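Local coordinates for protein cytosine deaminase (Klebsiella pneumoniae, PDB 4R85) that deaminates 5-methylcytosine, and probably cytosine, by hydrolysis at an iron(II) centre in an amidohydrolase barrel, at residues R115-V120 against D207-E212. Numbering follows the deposited sequence.
With FE2 (Fe (II) ion), chain H; 17E (5-methylcytosine), chain G.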
loop_
_atom_site.group_PDB
_atom_site.type_symbol
_atom_site.label_atom_id
_atom_site.label_comp_id
_atom_site.label_asym_id
_atom_site.label_seq_id
_atom_site.Cartn_x
_atom_site.Cartn_y
_atom_site.Cartn_z
ATOM N N ARG A 115 3.375 0.927 -21.373
ATOM C CA ARG A 115 3.637 -0.261 -22.171
ATOM C C ARG A 115 2.603 -1.319 -21.800
ATOM O O ARG A 115 2.540 -1.752 -20.646
ATOM C CB ARG A 115 5.060 -0.778 -21.940
ATOM C CG ARG A 115 5.346 -2.110 -22.634
ATOM C CD ARG A 115 6.776 -2.579 -22.356
ATOM N NE ARG A 115 7.752 -1.859 -23.175
ATOM C CZ ARG A 115 9.058 -2.076 -23.110
ATOM N NH1 ARG A 115 9.523 -2.976 -22.251
ATOM N NH2 ARG A 115 9.893 -1.392 -23.890
ATOM N N THR A 116 1.772 -1.711 -22.763
ATOM C CA THR A 116 0.735 -2.691 -22.474
ATOM C C THR A 116 1.096 -4.020 -23.098
ATOM O O THR A 116 1.601 -4.067 -24.216
ATOM C CB THR A 116 -0.673 -2.259 -22.970
ATOM O OG1 THR A 116 -1.639 -3.230 -22.550
ATOM C CG2 THR A 116 -0.724 -2.152 -24.490
ATOM N N HIS A 117 0.868 -5.095 -22.355
ATOM C CA HIS A 117 0.919 -6.428 -22.933
ATOM C C HIS A 117 -0.464 -6.748 -23.497
ATOM O O HIS A 117 -1.480 -6.333 -22.933
ATOM C CB HIS A 117 1.360 -7.455 -21.878
ATOM C CG HIS A 117 2.754 -7.220 -21.385
ATOM N ND1 HIS A 117 3.818 -8.014 -21.752
ATOM C CD2 HIS A 117 3.267 -6.234 -20.612
ATOM C CE1 HIS A 117 4.926 -7.538 -21.208
ATOM N NE2 HIS A 117 4.619 -6.460 -20.512
ATOM N N VAL A 118 -0.502 -7.439 -24.635
ATOM C CA VAL A 118 -1.758 -7.877 -25.232
ATOM C C VAL A 118 -1.655 -9.357 -25.554
ATOM O O VAL A 118 -0.713 -9.775 -26.212
ATOM C CB VAL A 118 -2.064 -7.139 -26.548
ATOM C CG1 VAL A 118 -3.450 -7.553 -27.084
ATOM C CG2 VAL A 118 -1.986 -5.649 -26.341
ATOM N N ASP A 119 -2.628 -10.144 -25.100
ATOM C CA ASP A 119 -2.613 -11.586 -25.319
ATOM C C ASP A 119 -2.795 -11.892 -26.811
ATOM O O ASP A 119 -3.814 -11.543 -27.403
ATOM C CB ASP A 119 -3.709 -12.245 -24.467
ATOM C CG ASP A 119 -3.759 -13.757 -24.608
ATOM O OD1 ASP A 119 -4.710 -14.351 -24.048
ATOM O OD2 ASP A 119 -2.873 -14.361 -25.255
ATOM N N VAL A 120 -1.791 -12.526 -27.418
ATOM C CA VAL A 120 -1.865 -12.869 -28.840
ATOM C C VAL A 120 -2.109 -14.368 -29.049
ATOM O O VAL A 120 -2.143 -14.843 -30.178
ATOM C CB VAL A 120 -0.614 -12.413 -29.631
ATOM C CG1 VAL A 120 -0.451 -10.893 -29.545
ATOM C CG2 VAL A 120 0.643 -13.110 -29.121
ATOM N N ASP A 207 10.094 -7.768 -24.018
ATOM C CA ASP A 207 9.663 -7.702 -22.621
ATOM C C ASP A 207 8.928 -8.989 -22.262
ATOM O O ASP A 207 7.802 -9.199 -22.699
ATOM C CB ASP A 207 8.742 -6.510 -22.388
ATOM C CG ASP A 207 8.557 -6.189 -20.917
ATOM O OD1 ASP A 207 8.456 -4.984 -20.579
ATOM O OD2 ASP A 207 8.516 -7.125 -20.091
ATOM N N VAL A 208 9.567 -9.827 -21.451
ATOM C CA VAL A 208 9.117 -11.194 -21.227
ATOM C C VAL A 208 8.607 -11.398 -19.800
ATOM O O VAL A 208 9.246 -10.956 -18.840
ATOM C CB VAL A 208 10.281 -12.182 -21.494
ATOM C CG1 VAL A 208 9.924 -13.587 -21.039
ATOM C CG2 VAL A 208 10.662 -12.173 -22.973
ATOM N N HIS A 209 7.458 -12.065 -19.674
ATOM C CA HIS A 209 6.965 -12.558 -18.381
ATOM C C HIS A 209 7.853 -13.728 -18.010
ATOM O O HIS A 209 7.696 -14.830 -18.515
ATOM C CB HIS A 209 5.513 -13.026 -18.492
ATOM C CG HIS A 209 4.520 -11.911 -18.418
ATOM N ND1 HIS A 209 4.437 -10.925 -19.376
ATOM C CD2 HIS A 209 3.577 -11.620 -17.492
ATOM C CE1 HIS A 209 3.484 -10.071 -19.046
ATOM N NE2 HIS A 209 2.946 -10.474 -17.908
ATOM N N CYS A 210 8.813 -13.491 -17.141
ATOM C CA CYS A 210 9.945 -14.394 -17.135
ATOM C C CYS A 210 9.828 -15.614 -16.216
ATOM O O CYS A 210 9.835 -16.749 -16.677
ATOM C CB CYS A 210 11.234 -13.614 -16.895
ATOM S SG CYS A 210 12.614 -14.597 -17.353
ATOM N N ASP A 211 9.737 -15.392 -14.923
ATOM C CA ASP A 211 9.616 -16.512 -14.000
ATOM C C ASP A 211 8.581 -16.149 -12.938
ATOM O O ASP A 211 8.911 -15.981 -11.759
ATOM C CB ASP A 211 10.984 -16.827 -13.360
ATOM C CG ASP A 211 11.992 -17.418 -14.361
ATOM O OD1 ASP A 211 13.004 -16.748 -14.671
ATOM O OD2 ASP A 211 11.781 -18.565 -14.830
ATOM N N GLU A 212 7.326 -16.008 -13.365
ATOM C CA GLU A 212 6.275 -15.515 -12.478
ATOM C C GLU A 212 5.687 -16.677 -11.696
ATOM O O GLU A 212 4.525 -17.051 -11.871
ATOM C CB GLU A 212 5.189 -14.756 -13.259
ATOM C CG GLU A 212 4.242 -13.960 -12.333
ATOM C CD GLU A 212 3.123 -13.217 -13.054
ATOM O OE1 GLU A 212 2.403 -12.451 -12.373
ATOM O OE2 GLU A 212 2.951 -13.393 -14.280
HETATM FE FE FE2 H . 2.092 -8.928 -16.356
HETATM N N1 17E G . -1.022 -12.906 -17.237
HETATM C C2 17E G . 0.090 -13.345 -16.646
HETATM O O2 17E G . 0.715 -14.464 -17.134
HETATM N N3 17E G . 0.616 -12.718 -15.589
HETATM C C4 17E G . 0.025 -11.621 -15.086
HETATM N N4 17E G . 0.595 -10.961 -13.956
HETATM C C5 17E G . -1.140 -11.123 -15.673
HETATM C C6 17E G . -1.648 -11.805 -16.775
HETATM C CM5 17E G . -1.808 -9.901 -15.129
HETATM O O HOH W 1 5.271 -10.549 -22.142
HETATM O O HOH W 2 6.138 -4.618 -19.428
#
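Two groups grip D207 OD1: R115 NH1 in a salt bridge of 2.8 Å, bent to 151° at the hydrogen, and a water that donates to it at 2.6 Å. The arginine meets this oxygen on its anti side, with the acceptor close to the guanidinium plane although the guanidinium and carboxylate planes lie 79° apart. The same water also lies 2.6 Å from H117 NE2, and S240 OG is hydrogen-bonded to the other oxygen, D207 OD2, so both ends of the buried carboxylate are held. H117 CG lies anti to its carbonyl carbon, which brings one ring face under the CE1 edge of H209, a T-shaped pair with centroids 4.7 Å apart and planes at 90°. A second water, donating to D207 O, accepts 2.9 Å from H209 ND1 and, weakly, from H117 ND1. With ND1 tied to that water, H209 directs NE2 at the iron, 2.4 Å away, which H56, H58, H241 and D308 also bind. H117 and this water thus form a second shell behind the metal ligand. Further along the chain, E212 OE1 receives 5-methylcytosine N4 at 2.8 Å. Strands 111-119 and 205-209 meet across the interior of the amidohydrolase TIM barrel, while strand 143-149 flanks R115 and H117 through V147.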